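Side-chain contacts in monooxygenase (Agrobacterium tumefaciens, PDB 2I7G), which probably oxidises an organic substrate with molecular oxygen and reduced flavin, as a TIM-barrel monooxygenase of the bacterial luciferase-like family: residues Ala45-Glu50 against Asp75-Ser80; Glu53-Ala58 against Phe66-His71; Asn255-Ile260 against Gly283-Trp288; Ala294-Ala299 against Leu306-Pro311. All coordinates share one frame; numbering follows the deposited sequence.

Interaction 1. Residues Ala45-Glu50 against Asp75-Ser80; sequences ARRLRE and DYVVSS
With CG1 of Val77 held between its own backbone N and carbonyl carbon (chi1 68°), both methyls of this valine are turned to the helix, where Leu48 reaches across to them. Leu48 meets both methyls: CD2 lies 3.7 Å from Val77 CG1, while the branch carbon Leu48 CG sits 3.9 Å from Val77 CG2. The same CD2 brushes CG2 of Val78 more loosely, at 4.2 Å. Val77 CG1 also meets the aliphatic part of Arg47, whose CG stands 3.8 Å away. The arginine chain then bends at chi2 (66°) and carries its guanidinium off the valine to a salt bridge with Glu54, about two turns further along the same helix; NE has a weak bond to the carbonyl O of Asp31. Segment 45-50 belongs to helix 40-60, the first helix of the TIM barrel, and 75-80 to the loop that runs from strand 65-68 to helix 81-89. Leu121 of the second subunit packs on both Leu48 and Val77, which places the cluster at the dimer interface. Across the two segments the contact is purely apolar, made by methyl and methylene groups. It therefore rests on shape and burial, and the one charged residue in it contributes its carbon chain here while its charge is met by Glu54.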
loop_
_atom_site.group_PDB
_atom_site.type_symbol
_atom_site.label_atom_id
_atom_site.label_comp_id
_atom_site.label_asym_id
_atom_site.label_seq_id
_atom_site.Cartn_x
_atom_site.Cartn_y
_atom_site.Cartn_z
ATOM N N ALA B 45 0.233 15.826 -3.102
ATOM C CA ALA B 45 -0.885 15.769 -2.135
ATOM C C ALA B 45 -2.179 16.192 -2.856
ATOM O O ALA B 45 -3.198 15.481 -2.796
ATOM C CB ALA B 45 -0.583 16.668 -0.894
ATOM N N ARG B 46 -2.132 17.297 -3.583
ATOM C CA ARG B 46 -3.309 17.757 -4.317
ATOM C C ARG B 46 -3.704 16.756 -5.406
ATOM O O ARG B 46 -4.883 16.473 -5.601
ATOM C CB ARG B 46 -3.057 19.118 -4.938
ATOM C CG ARG B 46 -4.265 19.790 -5.588
ATOM C CD ARG B 46 -3.838 21.111 -6.267
ATOM N NE ARG B 46 -2.714 21.728 -5.554
ATOM C CZ ARG B 46 -1.499 21.923 -6.060
ATOM N NH1 ARG B 46 -1.238 21.580 -7.308
ATOM N NH2 ARG B 46 -0.549 22.465 -5.311
ATOM N N ARG B 47 -2.718 16.233 -6.135
ATOM C CA ARG B 47 -3.052 15.255 -7.185
ATOM C C ARG B 47 -3.769 14.029 -6.608
ATOM O O ARG B 47 -4.758 13.539 -7.193
ATOM C CB ARG B 47 -1.827 14.832 -7.999
ATOM C CG ARG B 47 -2.205 13.916 -9.174
ATOM C CD ARG B 47 -3.073 14.656 -10.255
ATOM N NE ARG B 47 -3.606 13.822 -11.361
ATOM C CZ ARG B 47 -4.749 13.112 -11.291
ATOM N NH1 ARG B 47 -5.494 13.107 -10.172
ATOM N NH2 ARG B 47 -5.184 12.417 -12.338
ATOM N N LEU B 48 -3.311 13.548 -5.452
ATOM C CA LEU B 48 -3.928 12.334 -4.893
ATOM C C LEU B 48 -5.336 12.637 -4.331
ATOM O O LEU B 48 -6.229 11.805 -4.413
ATOM C CB LEU B 48 -3.014 11.714 -3.839
ATOM C CG LEU B 48 -1.785 11.020 -4.456
ATOM C CD1 LEU B 48 -1.023 10.353 -3.298
ATOM C CD2 LEU B 48 -2.211 9.930 -5.498
ATOM N N ARG B 49 -5.515 13.816 -3.737
ATOM C CA ARG B 49 -6.853 14.229 -3.312
ATOM C C ARG B 49 -7.795 14.247 -4.531
ATOM O O ARG B 49 -8.891 13.657 -4.494
ATOM C CB ARG B 49 -6.828 15.589 -2.595
ATOM C CG ARG B 49 -8.209 16.273 -2.549
ATOM C CD ARG B 49 -8.333 17.407 -1.541
ATOM N NE ARG B 49 -7.348 18.469 -1.729
ATOM C CZ ARG B 49 -7.286 19.292 -2.769
ATOM N NH1 ARG B 49 -8.151 19.187 -3.767
ATOM N NH2 ARG B 49 -6.342 20.230 -2.804
ATOM N N GLU B 50 -7.346 14.875 -5.620
ATOM C CA GLU B 50 -8.133 14.913 -6.857
ATOM C C GLU B 50 -8.405 13.497 -7.419
ATOM O O GLU B 50 -9.543 13.188 -7.843
ATOM C CB GLU B 50 -7.416 15.792 -7.884
ATOM C CG GLU B 50 -7.613 17.257 -7.630
ATOM C CD GLU B 50 -6.659 18.132 -8.463
ATOM O OE1 GLU B 50 -5.752 17.602 -9.174
ATOM O OE2 GLU B 50 -6.797 19.364 -8.324
ATOM N N ASP B 75 7.059 13.284 -13.043
ATOM C CA ASP B 75 5.769 13.756 -13.502
ATOM C C ASP B 75 4.603 12.788 -13.250
ATOM O O ASP B 75 3.521 12.969 -13.838
ATOM C CB ASP B 75 5.814 14.161 -14.972
ATOM C CG ASP B 75 6.349 13.063 -15.887
ATOM O OD1 ASP B 75 7.001 12.125 -15.420
ATOM O OD2 ASP B 75 6.165 13.183 -17.116
ATOM N N TYR B 76 4.804 11.798 -12.377
ATOM C CA TYR B 76 3.701 10.881 -12.000
ATOM C C TYR B 76 3.769 10.651 -10.499
ATOM O O TYR B 76 4.868 10.514 -9.944
ATOM C CB TYR B 76 3.868 9.536 -12.656
ATOM C CG TYR B 76 3.733 9.564 -14.158
ATOM C CD1 TYR B 76 2.495 9.800 -14.769
ATOM C CD2 TYR B 76 4.840 9.301 -14.966
ATOM C CE1 TYR B 76 2.366 9.822 -16.175
ATOM C CE2 TYR B 76 4.724 9.305 -16.376
ATOM C CZ TYR B 76 3.490 9.551 -16.956
ATOM O OH TYR B 76 3.373 9.539 -18.344
ATOM N N VAL B 77 2.617 10.674 -9.844
ATOM C CA VAL B 77 2.609 10.538 -8.396
ATOM C C VAL B 77 2.412 9.076 -7.933
ATOM O O VAL B 77 2.660 8.772 -6.761
ATOM C CB VAL B 77 1.563 11.508 -7.758
ATOM C CG1 VAL B 77 0.134 11.131 -8.097
ATOM C CG2 VAL B 77 1.689 11.568 -6.218
ATOM N N VAL B 78 2.010 8.187 -8.834
ATOM C CA VAL B 78 1.702 6.783 -8.437
ATOM C C VAL B 78 2.840 5.851 -8.836
ATOM O O VAL B 78 2.878 5.335 -9.958
ATOM C CB VAL B 78 0.345 6.307 -8.972
ATOM C CG1 VAL B 78 0.081 4.824 -8.564
ATOM C CG2 VAL B 78 -0.792 7.269 -8.392
ATOM N N SER B 79 3.768 5.646 -7.919
ATOM C CA SER B 79 4.773 4.598 -8.067
ATOM C C SER B 79 4.320 3.349 -7.320
ATOM O O SER B 79 4.917 2.290 -7.464
ATOM C CB SER B 79 6.120 5.035 -7.517
ATOM O OG SER B 79 6.029 5.300 -6.108
ATOM N N SER B 80 3.257 3.490 -6.516
ATOM C CA SER B 80 2.734 2.340 -5.745
ATOM C C SER B 80 1.214 2.293 -5.859
ATOM O O SER B 80 0.505 2.804 -4.978
ATOM C CB SER B 80 3.220 2.410 -4.278
ATOM O OG SER B 80 2.791 1.272 -3.544
#

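Interaction 2. Residues Glu53-Ala58 against Phe66-His71; sequences EEIELA and FGLGEH
Ile55 stands over the ring of Phe66, its CG1 3.5 Å from the centroid and only 5° off the ring normal, a CH-pi contact centred on the face. Two other residues of the helix meet the rim of the same ring: Ala58 CB lies 3.8 Å from CD1, and Glu54 OE2 lies 3.8 Å from CZ, both near the ring plane. The carboxylate itself is steeply inclined to the ring. Beyond the ring, Ile55 CD1 just reaches Leu68 CD2 at 4.4 Å. Phe66 presents its ring to the helix because CG swings away from the backbone N (chi1 -158°). Glu54 is steadied by Arg47, whose guanidinium forms a salt bridge with the other oxygen, OE1, so this buried acid has a charged partner. The helix and the strand run nearly antiparallel, at 160°, as expected for the second half of a beta-alpha-beta unit made of strand 23-28, helix 40-60 and strand 65-68. Leu26 and Thr28 of strand 23-28 touch Phe66 as well, helix 81-89 packs on Ile55 and Leu68, and helix 341-363 covers Glu54.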
loop_
_atom_site.group_PDB
_atom_site.type_symbol
_atom_site.label_atom_id
_atom_site.label_comp_id
_atom_site.label_asym_id
_atom_site.label_seq_id
_atom_site.Cartn_x
_atom_site.Cartn_y
_atom_site.Cartn_z
ATOM N N GLU B 53 -11.101 11.806 -5.530
ATOM C CA GLU B 53 -12.383 12.363 -5.974
ATOM C C GLU B 53 -12.839 11.742 -7.309
ATOM O O GLU B 53 -14.028 11.461 -7.466
ATOM C CB GLU B 53 -12.313 13.874 -6.087
ATOM C CG GLU B 53 -12.216 14.583 -4.715
ATOM C CD GLU B 53 -12.116 16.106 -4.875
ATOM O OE1 GLU B 53 -12.141 16.593 -6.047
ATOM O OE2 GLU B 53 -12.056 16.819 -3.833
ATOM N N GLU B 54 -11.905 11.550 -8.242
ATOM C CA GLU B 54 -12.199 10.870 -9.526
ATOM C C GLU B 54 -12.765 9.484 -9.258
ATOM O O GLU B 54 -13.755 9.106 -9.876
ATOM C CB GLU B 54 -10.954 10.672 -10.427
ATOM C CG GLU B 54 -10.278 11.957 -10.900
ATOM C CD GLU B 54 -8.942 11.670 -11.654
ATOM O OE1 GLU B 54 -7.967 12.424 -11.421
ATOM O OE2 GLU B 54 -8.898 10.683 -12.456
ATOM N N ILE B 55 -12.070 8.711 -8.418
ATOM C CA ILE B 55 -12.451 7.292 -8.176
ATOM C C ILE B 55 -13.804 7.232 -7.469
ATOM O O ILE B 55 -14.677 6.429 -7.834
ATOM C CB ILE B 55 -11.353 6.549 -7.360
ATOM C CG1 ILE B 55 -10.056 6.536 -8.165
ATOM C CG2 ILE B 55 -11.781 5.092 -7.112
ATOM C CD1 ILE B 55 -8.786 6.149 -7.333
ATOM N N GLU B 56 -14.010 8.093 -6.478
ATOM C CA GLU B 56 -15.279 8.099 -5.767
ATOM C C GLU B 56 -16.444 8.454 -6.705
ATOM O O GLU B 56 -17.511 7.825 -6.639
ATOM C CB GLU B 56 -15.247 9.053 -4.582
ATOM C CG GLU B 56 -14.273 8.676 -3.458
ATOM C CD GLU B 56 -13.805 9.911 -2.707
ATOM O OE1 GLU B 56 -14.449 10.973 -2.869
ATOM O OE2 GLU B 56 -12.792 9.842 -1.975
ATOM N N LEU B 57 -16.227 9.431 -7.587
ATOM C CA LEU B 57 -17.264 9.804 -8.537
ATOM C C LEU B 57 -17.567 8.648 -9.475
ATOM O O LEU B 57 -18.731 8.352 -9.710
ATOM C CB LEU B 57 -16.881 11.059 -9.333
ATOM C CG LEU B 57 -17.989 11.486 -10.321
ATOM C CD1 LEU B 57 -19.306 11.768 -9.584
ATOM C CD2 LEU B 57 -17.523 12.709 -11.130
ATOM N N ALA B 58 -16.512 8.020 -10.009
ATOM C CA ALA B 58 -16.654 6.868 -10.909
ATOM C C ALA B 58 -17.475 5.773 -10.248
ATOM O O ALA B 58 -18.375 5.197 -10.867
ATOM C CB ALA B 58 -15.287 6.333 -11.318
ATOM N N PHE B 66 -11.780 0.868 -12.083
ATOM C CA PHE B 66 -10.833 1.975 -12.122
ATOM C C PHE B 66 -9.409 1.429 -11.935
ATOM O O PHE B 66 -9.139 0.680 -10.951
ATOM C CB PHE B 66 -11.190 2.999 -11.013
ATOM C CG PHE B 66 -10.652 4.412 -11.267
ATOM C CD1 PHE B 66 -11.548 5.464 -11.530
ATOM C CD2 PHE B 66 -9.291 4.663 -11.255
ATOM C CE1 PHE B 66 -11.093 6.765 -11.773
ATOM C CE2 PHE B 66 -8.781 5.963 -11.507
ATOM C CZ PHE B 66 -9.701 7.028 -11.775
ATOM N N GLY B 67 -8.533 1.802 -12.867
ATOM C CA GLY B 67 -7.107 1.376 -12.843
ATOM C C GLY B 67 -6.107 2.484 -12.573
ATOM O O GLY B 67 -6.286 3.628 -13.038
ATOM N N LEU B 68 -5.019 2.155 -11.855
ATOM C CA LEU B 68 -3.940 3.134 -11.612
ATOM C C LEU B 68 -2.625 2.471 -12.044
ATOM O O LEU B 68 -2.345 1.299 -11.660
ATOM C CB LEU B 68 -3.807 3.458 -10.135
ATOM C CG LEU B 68 -5.051 4.001 -9.459
ATOM C CD1 LEU B 68 -4.693 4.296 -7.999
ATOM C CD2 LEU B 68 -5.517 5.330 -10.109
ATOM N N GLY B 69 -1.861 3.192 -12.859
ATOM C CA GLY B 69 -0.595 2.663 -13.378
ATOM C C GLY B 69 0.599 3.048 -12.538
ATOM O O GLY B 69 0.601 4.077 -11.853
ATOM N N GLU B 70 1.614 2.183 -12.569
ATOM C CA GLU B 70 2.861 2.404 -11.823
ATOM C C GLU B 70 3.883 3.114 -12.704
ATOM O O GLU B 70 4.207 2.626 -13.785
ATOM C CB GLU B 70 3.450 1.033 -11.444
ATOM C CG GLU B 70 4.802 1.103 -10.694
ATOM C CD GLU B 70 5.469 -0.266 -10.484
ATOM O OE1 GLU B 70 4.842 -1.328 -10.790
ATOM O OE2 GLU B 70 6.634 -0.250 -10.029
ATOM N N HIS B 71 4.406 4.235 -12.226
ATOM C CA HIS B 71 5.529 4.956 -12.875
ATOM C C HIS B 71 6.555 5.451 -11.860
ATOM O O HIS B 71 6.235 5.565 -10.679
ATOM C CB HIS B 71 5.013 6.124 -13.722
ATOM C CG HIS B 71 4.225 5.657 -14.909
ATOM N ND1 HIS B 71 4.780 5.501 -16.171
ATOM C CD2 HIS B 71 2.944 5.239 -15.004
ATOM C CE1 HIS B 71 3.861 5.005 -16.987
ATOM N NE2 HIS B 71 2.738 4.844 -16.307
#

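Interaction 3. Residues Asn255-Ile260 against Gly283-Trp288; sequences NVHGFI and GRERGW. With SO4 (sulfate ion), chain F.
Arg286 gives NH2 to the ring nitrogen ND1 of His257, an arginine-to-histidine hydrogen bond of 3.0 Å that joins a barrel strand to a helix end. The strand is 252-260 of the TIM barrel; helix 279-286 belongs to the excursion between it and strand 307-309, and closes at Gly287 in a Schellman motif. With ND1 as acceptor, the N-H points well at it (158°) and lies near both the imidazole and the guanidinium planes, although these are turned 65° apart. Arg286 reaches the strand as an almost straight chain from CG to NE. In the conformer of Glu285 described, one of two, the other terminal nitrogen, NH1, forms a salt bridge with Glu285 OE2 at 2.8 Å, on the anti side of the carboxylate. That same oxygen then stands 3.3 Å from His257 CE1, approaching the ring obliquely. A water accepts from the backbone N of His257 and, weakly, from Arg286 NH2, adding a second link between the segments. Outside them, NE bonds Asn305 and NH1 bonds the carbonyl of Ile282, so the guanidinium is gripped on all three nitrogens, which probably fixes its rotation. A sulfate, probably from the crystallisation liquor, lies beside the arginine's aliphatic chain and is also held by the backbone N of Gly224; Trp288 NE1 donates to its O3 at 2.7 Å, the N-H bent to 133°.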
loop_
_atom_site.group_PDB
_atom_site.type_symbol
_atom_site.label_atom_id
_atom_site.label_comp_id
_atom_site.label_asym_id
_atom_site.label_seq_id
_atom_site.Cartn_x
_atom_site.Cartn_y
_atom_site.Cartn_z
ATOM N N ASN B 255 -7.722 -0.974 -23.947
ATOM C CA ASN B 255 -7.319 0.146 -23.102
ATOM C C ASN B 255 -6.978 1.286 -24.068
ATOM O O ASN B 255 -6.060 1.156 -24.856
ATOM C CB ASN B 255 -6.054 -0.211 -22.329
ATOM C CG ASN B 255 -6.266 -1.291 -21.281
ATOM O OD1 ASN B 255 -7.344 -1.851 -21.130
ATOM N ND2 ASN B 255 -5.184 -1.598 -20.559
ATOM N N VAL B 256 -7.736 2.373 -24.013
ATOM C CA VAL B 256 -7.620 3.427 -25.008
ATOM C C VAL B 256 -7.517 4.805 -24.331
ATOM O O VAL B 256 -7.934 4.984 -23.162
ATOM C CB VAL B 256 -8.858 3.423 -25.960
ATOM C CG1 VAL B 256 -9.060 2.043 -26.550
ATOM C CG2 VAL B 256 -10.158 3.881 -25.242
ATOM N N HIS B 257 -7.017 5.767 -25.097
ATOM C CA HIS B 257 -7.015 7.152 -24.657
ATOM C C HIS B 257 -8.223 7.859 -25.223
ATOM O O HIS B 257 -8.710 7.504 -26.299
ATOM C CB HIS B 257 -5.737 7.845 -25.101
ATOM C CG HIS B 257 -4.513 7.254 -24.476
ATOM N ND1 HIS B 257 -3.573 6.546 -25.197
ATOM C CD2 HIS B 257 -4.112 7.202 -23.183
ATOM C CE1 HIS B 257 -2.626 6.115 -24.378
ATOM N NE2 HIS B 257 -2.918 6.515 -23.157
ATOM N N GLY B 258 -8.682 8.881 -24.510
ATOM C CA GLY B 258 -9.802 9.669 -25.034
ATOM C C GLY B 258 -10.362 10.636 -24.017
ATOM O O GLY B 258 -9.736 10.922 -22.981
ATOM N N PHE B 259 -11.527 11.193 -24.335
ATOM C CA PHE B 259 -12.100 12.185 -23.429
ATOM C C PHE B 259 -13.563 12.408 -23.812
ATOM O O PHE B 259 -13.917 12.330 -24.991
ATOM C CB PHE B 259 -11.297 13.492 -23.520
ATOM C CG PHE B 259 -11.756 14.562 -22.565
ATOM C CD1 PHE B 259 -11.837 14.321 -21.182
ATOM C CD2 PHE B 259 -12.111 15.822 -23.054
ATOM C CE1 PHE B 259 -12.283 15.329 -20.302
ATOM C CE2 PHE B 259 -12.556 16.850 -22.162
ATOM C CZ PHE B 259 -12.657 16.587 -20.810
ATOM N N ILE B 260 -14.401 12.628 -22.797
ATOM C CA ILE B 260 -15.835 12.886 -23.032
ATOM C C ILE B 260 -16.170 14.288 -22.511
ATOM O O ILE B 260 -15.742 14.669 -21.407
ATOM C CB ILE B 260 -16.700 11.812 -22.325
ATOM C CG1 ILE B 260 -16.375 10.398 -22.867
ATOM C CG2 ILE B 260 -18.185 12.148 -22.457
ATOM C CD1 ILE B 260 -16.659 9.274 -21.890
ATOM N N GLY B 283 0.502 12.341 -28.717
ATOM C CA GLY B 283 1.031 12.394 -30.079
ATOM C C GLY B 283 2.407 11.765 -30.182
ATOM O O GLY B 283 2.720 11.071 -31.170
ATOM N N ARG B 284 3.221 12.002 -29.154
ATOM C CA ARG B 284 4.618 11.601 -29.160
ATOM C C ARG B 284 4.739 10.093 -29.409
ATOM O O ARG B 284 5.477 9.656 -30.299
ATOM C CB ARG B 284 5.281 12.009 -27.835
ATOM C CG ARG B 284 6.608 12.753 -27.971
ATOM C CD ARG B 284 6.437 14.225 -28.432
ATOM N NE ARG B 284 6.077 14.358 -29.845
ATOM C CZ ARG B 284 6.846 13.980 -30.870
ATOM N NH1 ARG B 284 8.040 13.431 -30.653
ATOM N NH2 ARG B 284 6.423 14.142 -32.121
ATOM N N GLU B 285 3.975 9.307 -28.653
ATOM C CA GLU B 285 4.037 7.845 -28.761
ATOM C C GLU B 285 3.454 7.290 -30.069
ATOM O O GLU B 285 3.792 6.173 -30.486
ATOM C CB GLU B 285 3.362 7.189 -27.548
ATOM C CG GLU B 285 1.849 7.370 -27.443
ATOM C CD GLU B 285 1.306 6.886 -26.095
ATOM O OE1 GLU B 285 2.069 6.243 -25.335
ATOM O OE2 GLU B 285 0.128 7.144 -25.791
ATOM N N ARG B 286 2.575 8.073 -30.697
ATOM C CA ARG B 286 1.957 7.704 -31.970
ATOM C C ARG B 286 2.782 8.208 -33.157
ATOM O O ARG B 286 2.433 7.953 -34.311
ATOM C CB ARG B 286 0.544 8.297 -32.043
ATOM C CG ARG B 286 -0.415 7.641 -31.060
ATOM C CD ARG B 286 -1.680 8.488 -30.823
ATOM N NE ARG B 286 -2.660 7.732 -30.030
ATOM C CZ ARG B 286 -2.513 7.392 -28.741
ATOM N NH1 ARG B 286 -1.431 7.787 -28.033
ATOM N NH2 ARG B 286 -3.464 6.669 -28.145
ATOM N N GLY B 287 3.862 8.940 -32.877
ATOM C CA GLY B 287 4.749 9.432 -33.962
ATOM C C GLY B 287 4.379 10.777 -34.581
ATOM O O GLY B 287 4.833 11.110 -35.701
ATOM N N TRP B 288 3.582 11.575 -33.873
ATOM C CA TRP B 288 3.335 12.946 -34.330
ATOM C C TRP B 288 3.427 14.012 -33.234
ATOM O O TRP B 288 3.338 13.722 -32.022
ATOM C CB TRP B 288 2.048 13.058 -35.167
ATOM C CG TRP B 288 0.840 12.299 -34.607
ATOM C CD1 TRP B 288 0.471 11.001 -34.906
ATOM C CD2 TRP B 288 -0.146 12.789 -33.674
ATOM N NE1 TRP B 288 -0.685 10.664 -34.229
ATOM C CE2 TRP B 288 -1.077 11.732 -33.454
ATOM C CE3 TRP B 288 -0.333 14.009 -32.999
ATOM C CZ2 TRP B 288 -2.188 11.872 -32.583
ATOM C CZ3 TRP B 288 -1.425 14.144 -32.148
ATOM C CH2 TRP B 288 -2.340 13.080 -31.942
HETATM S S SO4 F . -2.515 8.048 -34.596
HETATM O O1 SO4 F . -1.627 7.257 -33.764
HETATM O O2 SO4 F . -3.643 7.221 -34.952
HETATM O O3 SO4 F . -2.974 9.207 -33.869
HETATM O O4 SO4 F . -1.839 8.430 -35.826
HETATM O O HOH W 1 -6.034 5.166 -27.710
#

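Interaction 4. Residues Ala294-Ala299 against Leu306-Pro311; sequences AHFDAA and LFLGEP
Leu306 N donates to Ala299 O across the turn-back from helix to strand, 2.9 Å long with an N-H...O angle of 160°, the donor standing 41° above the carbonyl plane. Just beyond this bond the leucine side chain folds over the helix. Its CD1 is the point of convergence, 3.7 Å from Ala299 CB and an equal 3.7 Å from Phe296 CD1, so a single methyl fills the angle between two residues one helical turn apart. CB of Leu306 rests against Ala299 O at 3.5 Å, the bonded carbonyl thus packing against the side chain of its own donor residue. Phe296 extends toward the strand with CG opposite its backbone N (chi1 170°), and its long direction crosses that of Leu306 at about a right angle. The far end of the ring, CZ, comes to 4.3 Å from Leu308 CD1, a looser touch. Segment 306-311 holds strand 307-309, which pairs in parallel with strand 252-260 of the TIM barrel, and helix 293-300 leads into it through a short connection, packing on Leu308 of the strand and on Leu306 just before it. Phe307, between them, turns its side chain the other way, to Phe330 and to a cation-pi contact with Lys317. Further out, Tyr272 stacks on the ring of Phe296 and Met279 touches it too, while Ala267, Ala268 and Phe271 of helix 264-272 line Leu308. Leu306 also touches His257 and Arg286.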
loop_
_atom_site.group_PDB
_atom_site.type_symbol
_atom_site.label_atom_id
_atom_site.label_comp_id
_atom_site.label_asym_id
_atom_site.label_seq_id
_atom_site.Cartn_x
_atom_site.Cartn_y
_atom_site.Cartn_z
ATOM N N ALA B 294 -3.842 17.606 -38.124
ATOM C CA ALA B 294 -4.262 16.599 -39.111
ATOM C C ALA B 294 -4.259 15.190 -38.484
ATOM O O ALA B 294 -5.227 14.430 -38.639
ATOM C CB ALA B 294 -3.381 16.647 -40.362
ATOM N N HIS B 295 -3.187 14.849 -37.769
ATOM C CA HIS B 295 -3.093 13.532 -37.149
ATOM C C HIS B 295 -4.069 13.345 -35.975
ATOM O O HIS B 295 -4.711 12.292 -35.859
ATOM C CB HIS B 295 -1.664 13.225 -36.740
ATOM C CG HIS B 295 -0.879 12.521 -37.806
ATOM N ND1 HIS B 295 -0.386 13.173 -38.920
ATOM C CD2 HIS B 295 -0.520 11.220 -37.940
ATOM C CE1 HIS B 295 0.265 12.307 -39.680
ATOM N NE2 HIS B 295 0.200 11.117 -39.108
ATOM N N PHE B 296 -4.187 14.363 -35.119
ATOM C CA PHE B 296 -5.122 14.297 -34.001
ATOM C C PHE B 296 -6.557 14.145 -34.535
ATOM O O PHE B 296 -7.346 13.348 -34.017
ATOM C CB PHE B 296 -4.996 15.559 -33.158
ATOM C CG PHE B 296 -6.084 15.726 -32.114
ATOM C CD1 PHE B 296 -6.172 14.873 -31.021
ATOM C CD2 PHE B 296 -6.998 16.778 -32.231
ATOM C CE1 PHE B 296 -7.169 15.044 -30.040
ATOM C CE2 PHE B 296 -7.979 16.967 -31.253
ATOM C CZ PHE B 296 -8.065 16.118 -30.168
ATOM N N ASP B 297 -6.881 14.898 -35.581
ATOM C CA ASP B 297 -8.234 14.860 -36.109
ATOM C C ASP B 297 -8.522 13.506 -36.713
ATOM O O ASP B 297 -9.623 12.995 -36.554
ATOM C CB ASP B 297 -8.462 15.955 -37.148
ATOM C CG ASP B 297 -8.805 17.312 -36.521
ATOM O OD1 ASP B 297 -9.025 17.424 -35.300
ATOM O OD2 ASP B 297 -8.861 18.288 -37.320
ATOM N N ALA B 298 -7.535 12.935 -37.406
ATOM C CA ALA B 298 -7.665 11.591 -37.947
ATOM C C ALA B 298 -7.804 10.551 -36.808
ATOM O O ALA B 298 -8.617 9.616 -36.874
ATOM C CB ALA B 298 -6.461 11.279 -38.840
ATOM N N ALA B 299 -7.045 10.748 -35.740
ATOM C CA ALA B 299 -7.009 9.814 -34.616
ATOM C C ALA B 299 -8.358 9.765 -33.874
ATOM O O ALA B 299 -8.755 8.729 -33.351
ATOM C CB ALA B 299 -5.894 10.225 -33.640
ATOM N N LEU B 306 -8.400 7.247 -30.846
ATOM C CA LEU B 306 -8.816 8.126 -29.729
ATOM C C LEU B 306 -10.342 8.125 -29.598
ATOM O O LEU B 306 -11.055 8.442 -30.573
ATOM C CB LEU B 306 -8.331 9.560 -29.950
ATOM C CG LEU B 306 -6.799 9.755 -29.921
ATOM C CD1 LEU B 306 -6.461 11.260 -30.107
ATOM C CD2 LEU B 306 -6.234 9.230 -28.578
ATOM N N PHE B 307 -10.832 7.734 -28.410
ATOM C CA PHE B 307 -12.276 7.612 -28.135
ATOM C C PHE B 307 -12.703 8.945 -27.515
ATOM O O PHE B 307 -12.614 9.157 -26.286
ATOM C CB PHE B 307 -12.530 6.400 -27.224
ATOM C CG PHE B 307 -12.508 5.109 -27.978
ATOM C CD1 PHE B 307 -13.652 4.338 -28.121
ATOM C CD2 PHE B 307 -11.302 4.668 -28.556
ATOM C CE1 PHE B 307 -13.606 3.160 -28.831
ATOM C CE2 PHE B 307 -11.244 3.484 -29.292
ATOM C CZ PHE B 307 -12.401 2.736 -29.432
ATOM N N LEU B 308 -13.121 9.863 -28.386
ATOM C CA LEU B 308 -13.230 11.270 -27.963
ATOM C C LEU B 308 -14.444 11.991 -28.578
ATOM O O LEU B 308 -14.660 11.938 -29.802
ATOM C CB LEU B 308 -11.973 12.004 -28.360
ATOM C CG LEU B 308 -11.842 13.435 -27.860
ATOM C CD1 LEU B 308 -10.408 13.730 -27.537
ATOM C CD2 LEU B 308 -12.393 14.446 -28.911
ATOM N N GLY B 309 -15.190 12.705 -27.738
ATOM C CA GLY B 309 -16.318 13.493 -28.252
ATOM C C GLY B 309 -17.432 13.639 -27.252
ATOM O O GLY B 309 -17.263 13.359 -26.045
ATOM N N GLU B 310 -18.591 14.094 -27.752
ATOM C CA GLU B 310 -19.797 14.130 -26.913
ATOM C C GLU B 310 -20.214 12.676 -26.549
ATOM O O GLU B 310 -19.712 11.707 -27.156
ATOM C CB GLU B 310 -20.955 14.855 -27.621
ATOM C CG GLU B 310 -21.456 14.107 -28.860
ATOM C CD GLU B 310 -22.747 14.740 -29.438
ATOM O OE1 GLU B 310 -23.001 15.932 -29.134
ATOM O OE2 GLU B 310 -23.469 14.042 -30.192
ATOM N N PRO B 311 -21.079 12.514 -25.532
ATOM C CA PRO B 311 -21.370 11.137 -25.090
ATOM C C PRO B 311 -21.885 10.163 -26.164
ATOM O O PRO B 311 -21.428 9.009 -26.223
ATOM C CB PRO B 311 -22.352 11.333 -23.918
ATOM C CG PRO B 311 -21.956 12.674 -23.368
ATOM C CD PRO B 311 -21.715 13.507 -24.643
#

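Overall arrangement
Along the chain, interaction 2 is nested within the loop closed by interaction 1, and interactions 3 and 4 follow in series. The first two share helix 40-60, lie with centres 10 Å apart and touch through the Arg47-Glu54 salt bridge and a probable backbone bond between Val78 and His71. Interactions 3 and 4 have centres 9 Å apart and meet where strands 252-260 and 307-309 pair, and where Trp288 packs on His295. Between the two groups centres lie 18 to 27 Å apart without touching, yet interactions 2, 3 and 4 all reach the one parallel sheet. Early and late parts of the TIM barrel are thus fastened locally, interaction 1 also at the dimer interface.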